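Long-range contacts in 2-hydroxyisobutanoyl-CoA mutase large subunit (Aquincola tertiaricarbonis, PDB 4R3U), which isomerises 2-hydroxyisobutyryl-CoA and (S)-3-hydroxybutyryl-CoA in a cobalamin-dependent reaction, together with the small subunit HcmB: residues H50-F55 against Q303-E308; E309-R314 against A424-Y429; A268-A273 against G453-Q458; Q22-R27 against T62-A67. All blocks are in the same frame, centred on the assembly; numbering follows the deposited sequence.

Contact 1. Residues H50-F55 against Q303-E308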
loop_
_atom_site.group_PDB
_atom_site.type_symbol
_atom_site.label_atom_id
_atom_site.label_comp_id
_atom_site.label_asym_id
_atom_site.label_seq_id
_atom_site.Cartn_x
_atom_site.Cartn_y
_atom_site.Cartn_z
ATOM N N HIS A 50 0.848 -20.249 9.370
ATOM C CA HIS A 50 0.644 -20.721 8.000
ATOM C C HIS A 50 0.361 -19.533 7.132
ATOM O O HIS A 50 -0.114 -18.523 7.641
ATOM C CB HIS A 50 -0.597 -21.640 7.911
ATOM C CG HIS A 50 -0.526 -22.869 8.746
ATOM N ND1 HIS A 50 -0.206 -24.092 8.196
ATOM C CD2 HIS A 50 -0.765 -23.028 10.064
ATOM C CE1 HIS A 50 -0.236 -24.951 9.200
ATOM N NE2 HIS A 50 -0.562 -24.354 10.343
ATOM N N THR A 51 0.548 -19.674 5.823
ATOM C CA THR A 51 0.161 -18.642 4.881
ATOM C C THR A 51 -1.424 -18.721 4.775
ATOM O O THR A 51 -2.040 -19.614 5.390
ATOM C CB THR A 51 0.827 -18.918 3.519
ATOM O OG1 THR A 51 0.548 -20.253 3.101
ATOM C CG2 THR A 51 2.300 -18.700 3.519
ATOM N N ILE A 52 -2.075 -17.807 4.027
ATOM C CA ILE A 52 -3.543 -17.853 3.867
ATOM C C ILE A 52 -3.874 -19.119 3.060
ATOM O O ILE A 52 -4.845 -19.812 3.352
ATOM C CB ILE A 52 -4.094 -16.562 3.214
ATOM C CG1 ILE A 52 -3.887 -15.334 4.131
ATOM C CG2 ILE A 52 -5.569 -16.716 2.791
ATOM C CD1 ILE A 52 -4.101 -13.928 3.469
ATOM N N GLY A 53 -2.985 -19.464 2.138
ATOM C CA GLY A 53 -3.086 -20.660 1.308
ATOM C C GLY A 53 -2.716 -21.960 1.995
ATOM O O GLY A 53 -2.537 -22.971 1.318
ATOM N N ASP A 54 -2.626 -21.932 3.352
ATOM C CA ASP A 54 -2.367 -23.070 4.250
ATOM C C ASP A 54 -1.001 -23.762 4.170
ATOM O O ASP A 54 -0.868 -24.929 4.541
ATOM C CB ASP A 54 -3.521 -24.079 4.218
ATOM C CG ASP A 54 -4.578 -23.899 5.272
ATOM O OD1 ASP A 54 -4.669 -22.784 5.846
ATOM O OD2 ASP A 54 -5.347 -24.853 5.499
ATOM N N PHE A 55 0.012 -23.049 3.700
ATOM C CA PHE A 55 1.363 -23.597 3.672
ATOM C C PHE A 55 1.997 -23.240 5.004
ATOM O O PHE A 55 1.944 -22.069 5.391
ATOM C CB PHE A 55 2.179 -22.974 2.529
ATOM C CG PHE A 55 2.093 -23.680 1.206
ATOM C CD1 PHE A 55 0.868 -23.917 0.606
ATOM C CD2 PHE A 55 3.250 -24.063 0.529
ATOM C CE1 PHE A 55 0.789 -24.566 -0.622
ATOM C CE2 PHE A 55 3.175 -24.689 -0.718
ATOM C CZ PHE A 55 1.943 -24.934 -1.286
ATOM N N GLN A 303 -3.481 -12.090 -4.456
ATOM C CA GLN A 303 -4.211 -12.223 -3.203
ATOM C C GLN A 303 -3.497 -11.529 -2.065
ATOM O O GLN A 303 -2.443 -10.879 -2.277
ATOM C CB GLN A 303 -4.554 -13.690 -2.873
ATOM C CG GLN A 303 -6.015 -14.053 -3.088
ATOM C CD GLN A 303 -6.942 -13.769 -1.904
ATOM O OE1 GLN A 303 -6.539 -13.509 -0.749
ATOM N NE2 GLN A 303 -8.229 -13.850 -2.172
ATOM N N GLY A 304 -4.126 -11.650 -0.872
ATOM C CA GLY A 304 -3.739 -10.988 0.353
ATOM C C GLY A 304 -2.459 -11.412 0.985
ATOM O O GLY A 304 -1.911 -10.607 1.724
ATOM N N ASP A 305 -1.997 -12.678 0.805
ATOM C CA ASP A 305 -0.738 -13.065 1.468
ATOM C C ASP A 305 0.405 -12.561 0.614
ATOM O O ASP A 305 0.759 -13.167 -0.419
ATOM C CB ASP A 305 -0.627 -14.569 1.767
ATOM C CG ASP A 305 0.406 -14.922 2.835
ATOM O OD1 ASP A 305 1.603 -14.532 2.674
ATOM O OD2 ASP A 305 0.037 -15.625 3.816
ATOM N N PHE A 306 0.929 -11.399 1.016
ATOM C CA PHE A 306 1.977 -10.683 0.310
ATOM C C PHE A 306 3.095 -11.547 -0.302
ATOM O O PHE A 306 3.294 -11.492 -1.516
ATOM C CB PHE A 306 2.525 -9.543 1.189
ATOM C CG PHE A 306 3.467 -8.616 0.467
ATOM C CD1 PHE A 306 2.977 -7.614 -0.364
ATOM C CD2 PHE A 306 4.849 -8.748 0.616
ATOM C CE1 PHE A 306 3.844 -6.764 -1.049
ATOM C CE2 PHE A 306 5.721 -7.881 -0.046
ATOM C CZ PHE A 306 5.212 -6.894 -0.879
ATOM N N PHE A 307 3.803 -12.336 0.532
ATOM C CA PHE A 307 4.913 -13.181 0.084
ATOM C C PHE A 307 4.517 -14.437 -0.628
ATOM O O PHE A 307 5.153 -14.766 -1.639
ATOM C CB PHE A 307 5.914 -13.457 1.191
ATOM C CG PHE A 307 6.659 -12.212 1.601
ATOM C CD1 PHE A 307 7.594 -11.630 0.750
ATOM C CD2 PHE A 307 6.402 -11.602 2.819
ATOM C CE1 PHE A 307 8.280 -10.481 1.126
ATOM C CE2 PHE A 307 7.085 -10.451 3.186
ATOM C CZ PHE A 307 8.031 -9.907 2.340
ATOM N N GLU A 308 3.425 -15.103 -0.161
ATOM C CA GLU A 308 2.883 -16.302 -0.807
ATOM C C GLU A 308 2.505 -16.058 -2.305
ATOM O O GLU A 308 2.794 -16.892 -3.161
ATOM C CB GLU A 308 1.693 -16.804 -0.021
ATOM C CG GLU A 308 0.855 -17.854 -0.714
ATOM C CD GLU A 308 -0.150 -18.474 0.230
ATOM O OE1 GLU A 308 -1.073 -17.753 0.686
ATOM O OE2 GLU A 308 0.048 -19.661 0.583
#

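Contact 2. Residues E309-R314 against A424-Y429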
loop_
_atom_site.group_PDB
_atom_site.type_symbol
_atom_site.label_atom_id
_atom_site.label_comp_id
_atom_site.label_asym_id
_atom_site.label_seq_id
_atom_site.Cartn_x
_atom_site.Cartn_y
_atom_site.Cartn_z
ATOM N N GLU A 309 1.876 -14.915 -2.596
ATOM C CA GLU A 309 1.457 -14.511 -3.938
ATOM C C GLU A 309 2.629 -14.302 -4.866
ATOM O O GLU A 309 2.577 -14.770 -5.982
ATOM C CB GLU A 309 0.534 -13.274 -3.858
ATOM C CG GLU A 309 -0.818 -13.650 -3.285
ATOM C CD GLU A 309 -1.561 -14.688 -4.116
ATOM O OE1 GLU A 309 -1.847 -14.397 -5.299
ATOM O OE2 GLU A 309 -1.855 -15.789 -3.595
ATOM N N VAL A 310 3.722 -13.711 -4.376
ATOM C CA VAL A 310 4.973 -13.528 -5.120
ATOM C C VAL A 310 5.617 -14.914 -5.406
ATOM O O VAL A 310 6.016 -15.189 -6.540
ATOM C CB VAL A 310 5.946 -12.580 -4.361
ATOM C CG1 VAL A 310 7.283 -12.474 -5.079
ATOM C CG2 VAL A 310 5.327 -11.193 -4.160
ATOM N N ALA A 311 5.679 -15.780 -4.382
ATOM C CA ALA A 311 6.230 -17.128 -4.483
ATOM C C ALA A 311 5.452 -17.934 -5.542
ATOM O O ALA A 311 6.057 -18.653 -6.339
ATOM C CB ALA A 311 6.119 -17.818 -3.140
ATOM N N LYS A 312 4.108 -17.795 -5.540
ATOM C CA LYS A 312 3.175 -18.446 -6.439
ATOM C C LYS A 312 3.448 -18.040 -7.888
ATOM O O LYS A 312 3.475 -18.906 -8.758
ATOM C CB LYS A 312 1.746 -18.072 -6.015
ATOM C CG LYS A 312 0.615 -18.785 -6.765
ATOM C CD LYS A 312 -0.699 -18.000 -6.652
ATOM C CE LYS A 312 -0.728 -16.855 -7.638
ATOM N NZ LYS A 312 -1.855 -15.929 -7.373
ATOM N N PHE A 313 3.661 -16.726 -8.150
ATOM C CA PHE A 313 3.912 -16.199 -9.499
ATOM C C PHE A 313 5.228 -16.728 -10.069
ATOM O O PHE A 313 5.275 -17.110 -11.243
ATOM C CB PHE A 313 3.899 -14.667 -9.496
ATOM C CG PHE A 313 2.617 -13.974 -9.078
ATOM C CD1 PHE A 313 1.390 -14.355 -9.619
ATOM C CD2 PHE A 313 2.647 -12.879 -8.212
ATOM C CE1 PHE A 313 0.212 -13.678 -9.272
ATOM C CE2 PHE A 313 1.469 -12.221 -7.837
ATOM C CZ PHE A 313 0.266 -12.608 -8.387
ATOM N N ARG A 314 6.289 -16.777 -9.232
ATOM C CA ARG A 314 7.624 -17.261 -9.598
ATOM C C ARG A 314 7.595 -18.759 -9.802
ATOM O O ARG A 314 8.151 -19.251 -10.794
ATOM C CB ARG A 314 8.672 -16.834 -8.556
ATOM C CG ARG A 314 8.795 -15.313 -8.449
ATOM C CD ARG A 314 9.558 -14.867 -7.220
ATOM N NE ARG A 314 10.998 -14.778 -7.471
ATOM C CZ ARG A 314 11.888 -15.694 -7.110
ATOM N NH1 ARG A 314 11.499 -16.795 -6.470
ATOM N NH2 ARG A 314 13.176 -15.517 -7.380
ATOM N N ALA A 424 12.332 -20.559 -0.744
ATOM C CA ALA A 424 11.843 -21.802 -0.143
ATOM C C ALA A 424 10.369 -22.004 -0.462
ATOM O O ALA A 424 9.968 -23.112 -0.832
ATOM C CB ALA A 424 12.057 -21.771 1.363
ATOM N N LEU A 425 9.563 -20.919 -0.352
ATOM C CA LEU A 425 8.139 -20.953 -0.673
ATOM C C LEU A 425 7.901 -21.169 -2.174
ATOM O O LEU A 425 7.014 -21.955 -2.523
ATOM C CB LEU A 425 7.439 -19.682 -0.156
ATOM C CG LEU A 425 5.924 -19.773 0.119
ATOM C CD1 LEU A 425 5.549 -21.039 0.948
ATOM C CD2 LEU A 425 5.429 -18.510 0.790
ATOM N N THR A 426 8.720 -20.511 -3.056
ATOM C CA THR A 426 8.665 -20.704 -4.516
ATOM C C THR A 426 8.879 -22.207 -4.813
ATOM O O THR A 426 8.121 -22.809 -5.585
ATOM C CB THR A 426 9.743 -19.850 -5.225
ATOM O OG1 THR A 426 9.523 -18.464 -4.941
ATOM C CG2 THR A 426 9.808 -20.100 -6.739
ATOM N N THR A 427 9.887 -22.809 -4.148
ATOM C CA THR A 427 10.215 -24.230 -4.322
ATOM C C THR A 427 9.120 -25.189 -3.797
ATOM O O THR A 427 8.875 -26.231 -4.415
ATOM C CB THR A 427 11.658 -24.501 -3.869
ATOM O OG1 THR A 427 12.546 -23.689 -4.665
ATOM C CG2 THR A 427 12.033 -25.963 -3.974
ATOM N N GLU A 428 8.484 -24.824 -2.667
ATOM C CA GLU A 428 7.394 -25.568 -2.029
ATOM C C GLU A 428 6.185 -25.566 -2.962
ATOM O O GLU A 428 5.639 -26.636 -3.247
ATOM C CB GLU A 428 7.046 -24.986 -0.646
ATOM C CG GLU A 428 7.598 -25.805 0.505
ATOM C CD GLU A 428 6.998 -27.201 0.639
ATOM O OE1 GLU A 428 7.670 -28.176 0.224
ATOM O OE2 GLU A 428 5.857 -27.320 1.146
ATOM N N TYR A 429 5.826 -24.385 -3.514
ATOM C CA TYR A 429 4.747 -24.267 -4.493
ATOM C C TYR A 429 4.972 -25.161 -5.728
ATOM O O TYR A 429 4.073 -25.921 -6.079
ATOM C CB TYR A 429 4.493 -22.794 -4.888
ATOM C CG TYR A 429 3.352 -22.213 -4.096
ATOM C CD1 TYR A 429 2.031 -22.334 -4.543
ATOM C CD2 TYR A 429 3.565 -21.679 -2.825
ATOM C CE1 TYR A 429 0.963 -21.889 -3.766
ATOM C CE2 TYR A 429 2.508 -21.218 -2.050
ATOM C CZ TYR A 429 1.211 -21.318 -2.526
ATOM O OH TYR A 429 0.172 -20.915 -1.730
#

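Contact 3. Residues A268-A273 against G453-Q458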
loop_
_atom_site.group_PDB
_atom_site.type_symbol
_atom_site.label_atom_id
_atom_site.label_comp_id
_atom_site.label_asym_id
_atom_site.label_seq_id
_atom_site.Cartn_x
_atom_site.Cartn_y
_atom_site.Cartn_z
ATOM N N ALA A 268 -2.932 -21.994 -9.031
ATOM C CA ALA A 268 -1.736 -22.292 -9.814
ATOM C C ALA A 268 -1.822 -23.646 -10.525
ATOM O O ALA A 268 -1.687 -23.716 -11.751
ATOM C CB ALA A 268 -0.490 -22.235 -8.917
ATOM N N ALA A 269 -2.063 -24.714 -9.761
ATOM C CA ALA A 269 -2.128 -26.082 -10.292
ATOM C C ALA A 269 -3.274 -26.359 -11.246
ATOM O O ALA A 269 -3.049 -27.007 -12.255
ATOM C CB ALA A 269 -2.127 -27.088 -9.158
ATOM N N PHE A 270 -4.496 -25.863 -10.956
ATOM C CA PHE A 270 -5.658 -26.102 -11.834
ATOM C C PHE A 270 -5.553 -25.344 -13.166
ATOM O O PHE A 270 -6.028 -25.851 -14.183
ATOM C CB PHE A 270 -6.991 -25.846 -11.107
ATOM C CG PHE A 270 -7.263 -26.648 -9.842
ATOM C CD1 PHE A 270 -6.443 -27.716 -9.477
ATOM C CD2 PHE A 270 -8.358 -26.359 -9.041
ATOM C CE1 PHE A 270 -6.702 -28.453 -8.329
ATOM C CE2 PHE A 270 -8.639 -27.135 -7.918
ATOM C CZ PHE A 270 -7.798 -28.159 -7.560
ATOM N N THR A 271 -4.856 -24.190 -13.173
ATOM C CA THR A 271 -4.612 -23.396 -14.372
ATOM C C THR A 271 -3.611 -24.142 -15.253
ATOM O O THR A 271 -3.814 -24.241 -16.479
ATOM C CB THR A 271 -4.146 -21.975 -14.016
ATOM O OG1 THR A 271 -5.086 -21.398 -13.125
ATOM C CG2 THR A 271 -4.017 -21.076 -15.239
ATOM N N LEU A 272 -2.552 -24.686 -14.630
ATOM C CA LEU A 272 -1.576 -25.492 -15.350
ATOM C C LEU A 272 -2.194 -26.783 -15.904
ATOM O O LEU A 272 -1.883 -27.155 -17.039
ATOM C CB LEU A 272 -0.318 -25.738 -14.516
ATOM C CG LEU A 272 0.546 -24.485 -14.293
ATOM C CD1 LEU A 272 1.788 -24.814 -13.516
ATOM C CD2 LEU A 272 0.905 -23.793 -15.614
ATOM N N ALA A 273 -3.154 -27.398 -15.161
ATOM C CA ALA A 273 -3.895 -28.598 -15.616
ATOM C C ALA A 273 -4.652 -28.292 -16.917
ATOM O O ALA A 273 -4.627 -29.094 -17.852
ATOM C CB ALA A 273 -4.850 -29.078 -14.529
ATOM N N GLY A 453 -16.656 -33.375 -11.209
ATOM C CA GLY A 453 -16.756 -32.211 -10.334
ATOM C C GLY A 453 -15.678 -32.148 -9.268
ATOM O O GLY A 453 -15.881 -31.533 -8.218
ATOM N N TRP A 454 -14.524 -32.786 -9.538
ATOM C CA TRP A 454 -13.382 -32.911 -8.640
ATOM C C TRP A 454 -12.700 -31.579 -8.279
ATOM O O TRP A 454 -12.373 -31.357 -7.104
ATOM C CB TRP A 454 -12.378 -33.915 -9.231
ATOM C CG TRP A 454 -11.175 -34.224 -8.379
ATOM C CD1 TRP A 454 -11.067 -35.197 -7.428
ATOM C CD2 TRP A 454 -9.872 -33.627 -8.492
ATOM N NE1 TRP A 454 -9.781 -35.236 -6.935
ATOM C CE2 TRP A 454 -9.028 -34.287 -7.575
ATOM C CE3 TRP A 454 -9.335 -32.602 -9.295
ATOM C CZ2 TRP A 454 -7.677 -33.965 -7.442
ATOM C CZ3 TRP A 454 -8.001 -32.265 -9.147
ATOM C CH2 TRP A 454 -7.181 -32.953 -8.242
ATOM N N PHE A 455 -12.452 -30.727 -9.284
ATOM C CA PHE A 455 -11.812 -29.424 -9.120
ATOM C C PHE A 455 -12.690 -28.542 -8.290
ATOM O O PHE A 455 -12.230 -27.969 -7.309
ATOM C CB PHE A 455 -11.560 -28.759 -10.495
ATOM C CG PHE A 455 -10.522 -29.464 -11.343
ATOM C CD1 PHE A 455 -9.159 -29.302 -11.086
ATOM C CD2 PHE A 455 -10.903 -30.293 -12.392
ATOM C CE1 PHE A 455 -8.202 -29.961 -11.862
ATOM C CE2 PHE A 455 -9.943 -30.909 -13.193
ATOM C CZ PHE A 455 -8.599 -30.744 -12.922
ATOM N N GLN A 456 -13.964 -28.456 -8.695
ATOM C CA GLN A 456 -15.054 -27.675 -8.110
ATOM C C GLN A 456 -15.282 -28.070 -6.636
ATOM O O GLN A 456 -15.527 -27.188 -5.818
ATOM C CB GLN A 456 -16.363 -27.828 -8.940
ATOM C CG GLN A 456 -16.228 -27.621 -10.486
ATOM C CD GLN A 456 -15.859 -28.850 -11.357
ATOM O OE1 GLN A 456 -14.737 -29.389 -11.328
ATOM N NE2 GLN A 456 -16.774 -29.260 -12.242
ATOM N N LYS A 457 -15.163 -29.366 -6.287
ATOM C CA LYS A 457 -15.365 -29.816 -4.908
ATOM C C LYS A 457 -14.218 -29.359 -4.026
ATOM O O LYS A 457 -14.441 -28.993 -2.870
ATOM C CB LYS A 457 -15.605 -31.327 -4.814
ATOM C CG LYS A 457 -17.046 -31.716 -5.147
ATOM C CD LYS A 457 -17.205 -33.222 -5.458
ATOM C CE LYS A 457 -18.596 -33.577 -5.930
ATOM N NZ LYS A 457 -18.658 -34.965 -6.465
ATOM N N GLN A 458 -13.002 -29.318 -4.593
ATOM C CA GLN A 458 -11.835 -28.865 -3.864
ATOM C C GLN A 458 -11.897 -27.375 -3.591
ATOM O O GLN A 458 -11.623 -26.955 -2.464
ATOM C CB GLN A 458 -10.569 -29.240 -4.604
ATOM C CG GLN A 458 -10.035 -30.612 -4.237
ATOM C CD GLN A 458 -8.731 -30.786 -4.948
ATOM O OE1 GLN A 458 -7.660 -30.320 -4.503
ATOM N NE2 GLN A 458 -8.836 -31.326 -6.146
#

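Contact 4. Residues Q22-R27 against T62-A67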
loop_
_atom_site.group_PDB
_atom_site.type_symbol
_atom_site.label_atom_id
_atom_site.label_comp_id
_atom_site.label_asym_id
_atom_site.label_seq_id
_atom_site.Cartn_x
_atom_site.Cartn_y
_atom_site.Cartn_z
ATOM N N GLN A 22 27.133 -25.321 9.867
ATOM C CA GLN A 22 27.250 -24.203 10.802
ATOM C C GLN A 22 25.883 -23.542 10.993
ATOM O O GLN A 22 25.450 -23.387 12.134
ATOM C CB GLN A 22 28.256 -23.162 10.281
ATOM C CG GLN A 22 29.694 -23.384 10.738
ATOM C CD GLN A 22 30.627 -22.342 10.153
ATOM O OE1 GLN A 22 30.329 -21.131 10.107
ATOM N NE2 GLN A 22 31.792 -22.789 9.705
ATOM N N LEU A 23 25.189 -23.214 9.882
ATOM C CA LEU A 23 23.867 -22.584 9.900
ATOM C C LEU A 23 22.852 -23.391 10.689
ATOM O O LEU A 23 22.171 -22.819 11.543
ATOM C CB LEU A 23 23.326 -22.334 8.473
ATOM C CG LEU A 23 24.020 -21.266 7.634
ATOM C CD1 LEU A 23 23.551 -21.331 6.201
ATOM C CD2 LEU A 23 23.775 -19.893 8.191
ATOM N N GLN A 24 22.758 -24.710 10.413
ATOM C CA GLN A 24 21.813 -25.622 11.060
ATOM C C GLN A 24 22.127 -25.815 12.547
ATOM O O GLN A 24 21.210 -25.935 13.355
ATOM C CB GLN A 24 21.762 -26.977 10.324
ATOM C CG GLN A 24 21.039 -26.950 8.975
ATOM C CD GLN A 24 21.212 -28.259 8.233
ATOM O OE1 GLN A 24 22.246 -28.517 7.605
ATOM N NE2 GLN A 24 20.211 -29.129 8.300
ATOM N N SER A 25 23.418 -25.833 12.901
ATOM C CA SER A 25 23.878 -25.992 14.278
ATOM C C SER A 25 23.557 -24.716 15.060
ATOM O O SER A 25 22.991 -24.801 16.157
ATOM C CB SER A 25 25.377 -26.288 14.306
ATOM O OG SER A 25 25.905 -26.277 15.624
ATOM N N GLU A 26 23.883 -23.543 14.466
ATOM C CA GLU A 26 23.648 -22.218 15.037
ATOM C C GLU A 26 22.174 -21.945 15.295
ATOM O O GLU A 26 21.859 -21.322 16.311
ATOM C CB GLU A 26 24.215 -21.117 14.132
ATOM C CG GLU A 26 25.702 -20.855 14.325
ATOM C CD GLU A 26 26.328 -19.882 13.342
ATOM O OE1 GLU A 26 25.590 -19.089 12.708
ATOM O OE2 GLU A 26 27.572 -19.918 13.206
ATOM N N ARG A 27 21.278 -22.374 14.376
ATOM C CA ARG A 27 19.836 -22.154 14.526
ATOM C C ARG A 27 19.273 -22.976 15.678
ATOM O O ARG A 27 18.498 -22.432 16.481
ATOM C CB ARG A 27 19.048 -22.363 13.220
ATOM C CG ARG A 27 17.540 -22.517 13.470
ATOM C CD ARG A 27 16.663 -22.148 12.316
ATOM N NE ARG A 27 16.860 -23.034 11.181
ATOM C CZ ARG A 27 16.426 -22.765 9.962
ATOM N NH1 ARG A 27 15.764 -21.638 9.720
ATOM N NH2 ARG A 27 16.639 -23.623 8.973
ATOM N N THR A 62 16.883 -19.354 6.538
ATOM C CA THR A 62 18.319 -19.126 6.358
ATOM C C THR A 62 18.731 -19.704 5.009
ATOM O O THR A 62 17.884 -20.270 4.306
ATOM C CB THR A 62 19.120 -19.715 7.521
ATOM O OG1 THR A 62 18.987 -21.153 7.537
ATOM C CG2 THR A 62 18.731 -19.089 8.868
ATOM N N ALA A 63 20.022 -19.578 4.641
ATOM C CA ALA A 63 20.521 -20.115 3.371
ATOM C C ALA A 63 20.418 -21.634 3.323
ATOM O O ALA A 63 20.297 -22.191 2.229
ATOM C CB ALA A 63 21.955 -19.685 3.151
ATOM N N ALA A 64 20.429 -22.295 4.518
ATOM C CA ALA A 64 20.331 -23.745 4.673
ATOM C C ALA A 64 19.008 -24.288 4.102
ATOM O O ALA A 64 18.987 -25.353 3.466
ATOM C CB ALA A 64 20.494 -24.133 6.137
ATOM N N ASP A 65 17.925 -23.525 4.299
ATOM C CA ASP A 65 16.562 -23.851 3.852
ATOM C C ASP A 65 16.424 -23.909 2.340
ATOM O O ASP A 65 15.506 -24.555 1.856
ATOM C CB ASP A 65 15.546 -22.851 4.435
ATOM C CG ASP A 65 15.525 -22.805 5.945
ATOM O OD1 ASP A 65 15.311 -23.869 6.573
ATOM O OD2 ASP A 65 15.735 -21.716 6.503
ATOM N N ILE A 66 17.311 -23.224 1.602
ATOM C CA ILE A 66 17.264 -23.174 0.138
ATOM C C ILE A 66 18.425 -23.884 -0.569
ATOM O O ILE A 66 18.476 -23.886 -1.798
ATOM C CB ILE A 66 16.970 -21.739 -0.402
ATOM C CG1 ILE A 66 18.048 -20.707 0.008
ATOM C CG2 ILE A 66 15.569 -21.293 -0.003
ATOM C CD1 ILE A 66 18.207 -19.570 -0.993
ATOM N N ALA A 67 19.338 -24.490 0.207
ATOM C CA ALA A 67 20.527 -25.214 -0.265
ATOM C C ALA A 67 20.193 -26.341 -1.250
ATOM O O ALA A 67 20.993 -26.613 -2.144
ATOM C CB ALA A 67 21.307 -25.773 0.919
#

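Contact 1. Residues H50-F55 against Q303-E308
Glu308 and Asp305 accept three hydrogen bonds from Thr51, Ile52 and Gly53. Gly53 N reaches Glu308 OE1 at 2.9 Å, on the syn lone pair of that oxygen. The other oxygen, Glu308 OE2, takes the hydroxyl of Thr51, OG1 to OE2 being 2.6 Å, and the approach is from above the carboxylate plane, 48° out of it. Glu308 OE2 also bonds the Tyr429 hydroxyl, a second partner for this oxygen. The third bond joins Ile52 N to Asp305 OD2 (3.0 Å), which is met on the anti side but tilted out of the carboxylate plane. Because Phe55 N donates to Thr51 OG1 at 2.9 Å, the hydroxyl proton is left for Glu308, so the threonine relays between the turn and the carboxylate. Glu308 is nearly straight through chi1 (168°) and chi2 (170°), and this carries its carboxylate across to the turn.

Residues Thr51 to Asp54 form a type I beta turn. It meets the loop by which strand 298-302 of the TIM barrel passes into helix 306-327, where Asp305 is the N-cap; its OD1 accepts weakly from Glu308 N.

The apolar part is smaller. Ile52 and Asp305 run past each other in opposite directions, with Ile52 CD1 3.9 Å from Asp305 CB and 3.6 Å from Asp305 N. Next to the turn, Ile52 packs on Glu406 of the second subunit.

Contact 2. Residues E309-R314 against A424-Y429
The segments 309-314 of helix 306-327 and 424-429 of helix 420-442 cross at -55°, with their local axes 8.0 Å apart at closest approach, and Ala311 and Thr426 bring the backbones together at 4.3 Å between their CA atoms. So short a separation is possible because the small methyl of Ala311 is what faces the other helix at the crossing: its CB sits 3.7 Å from Thr426 N and 3.8 Å from Leu425 CB, close against the neighbouring backbone.

To one side of this point Arg314 and Thr426 cross at about a right angle. Arg314 bends at chi3 (89°), which swings the guanidinium round so that its edge faces the threonine; NH1 gives a weak bond to Thr426 OG1, 3.0 Å long with an N-H...O angle of 130°. Stronger partners hold both groups: Glu423 and Asp414 make salt bridges with Arg314 NH2, and Val422 O is bonded to Thr426 OG1.

Lys312 uses only its aliphatic part here. Its CB lies over one face of the Tyr429 ring and its CG comes to 4.3 Å from Tyr429 CE1, while NZ turns away to Glu309 OE1 (2.6 Å), Glu267 and Val301 O. Tyr429 OH is bonded to Glu308.

The buried charges are thus paired beside the interface, with two carboxylates each for Arg314 and Lys312, which probably keeps both cationic, so that close packing round Ala311, with a weak Arg314-Thr426 bond beside it, joins the helices.

Contact 3. Residues A268-A273 against G453-Q458
Over the centre of one face of the Phe270 ring stands Phe455 CD1, 3.4 Å above the plane. The pair is T-shaped: the edge of Phe455 points at the face of Phe270, their planes are 80° apart and their centroids are separated by 4.8 Å. At the rim of the same Phe270 ring the amide of Gln458 arrives, its OE1 in the ring plane and 3.7 Å from Phe270 CZ; its nitrogen NE2 lies over one face of the indole of Trp454, toward the rim. Phe455 has Trp454 CE3 over one of its own faces, so the two consecutive aromatic residues lie against each other. Trp454 also reaches Phe270 directly, CZ3 to CE1 at 4.1 Å, in an oblique pair. Ala273 CB adds a looser touch, 4.4 Å from Phe455 CE1.

CG of Phe270 lies anti to its carbonyl carbon, beside the backbone N (chi1 -58°), which sends the ring across to the start of the other helix. These large rings bridge local axes 12.0 Å apart and nearly antiparallel (166°). Phe270, Trp454 and Phe455 form an aromatic cluster tying helix 264-283, which packs on barrel strand 298-302 through Thr271, to helix 454-472, which comes after the last barrel strand, 375-377.

Contact 4. Residues Q22-R27 against T62-A67
The two terminal nitrogens of Arg27 pair with the two oxygens of Asp65: NH2 lies 2.8 Å from OD1 of Asp65, and NH1 lies 3.2 Å from OD2. The bond from NH1 stays near the guanidinium plane and uses the syn lone pair of OD2. The fit is not flat, however, since the guanidinium and carboxylate planes are 41° apart, and a further, weak bond runs from NH2 to OD2. Thr62 takes part from another direction, with its OG1 over one face of the guanidinium, 3.5 Å above the plane and displaced toward the rim.

Beside the salt bridge, Leu23 supplies the apolar half. Its CD1 rests 3.7 Å from Ala64 N and 3.8 Å from Ala63 CB, while Leu23 CB meets Ala64 CB at 4.1 Å. The methylene CG of Gln24 touches the same Ala64 methyl at 4.0 Å.

Leu23 and Arg27, four residues apart, put one side of the N-terminal helix 17-32 against residues 62-67, part of the long connection between strand 56-57 and barrel strand 97-102.

The carboxylate is itself positioned by Thr62 N, which donates to Asp65 OD2 at 2.6 Å with an N-H...O angle of 168°, almost in line with the C-O bond of the acceptor, and thus fixes the oxygen that also receives Arg27 NH1. With CG anti to the backbone N (chi1 164°) the chain of Arg27 leaves the helix toward residues 62-67, and its bend at chi3 turns the NH1/NH2 edge to Asp65. Farther out, Gln58 touches both charged side chains, and Leu71 of the second subunit packs on Leu23 and Ala63.

Overall arrangement
Contacts 1 and 2 are neighbours, with centres about 10 Å apart, on successive turns of helix 306-327. They touch directly, through the stack of Phe55 and Tyr429 and the packing of Leu425 on Glu308. Helix 420-442 carries one side of contact 2 and leads outward to contact 4, where Ala424 touches Ile66; those centres are about 20 Å apart. The centre of contact 3 lies about 18 Å from that of contact 2 and about 35 Å from that of contact 4. Along the chain contact 1 alternates with contacts 3 and 4, and contact 2 is nested inside contact 3. Contacts 1 to 3 fasten segments before and after the barrel strands to barrel helices; contact 4 joins the N-terminal helix to the connection before strand 97-102.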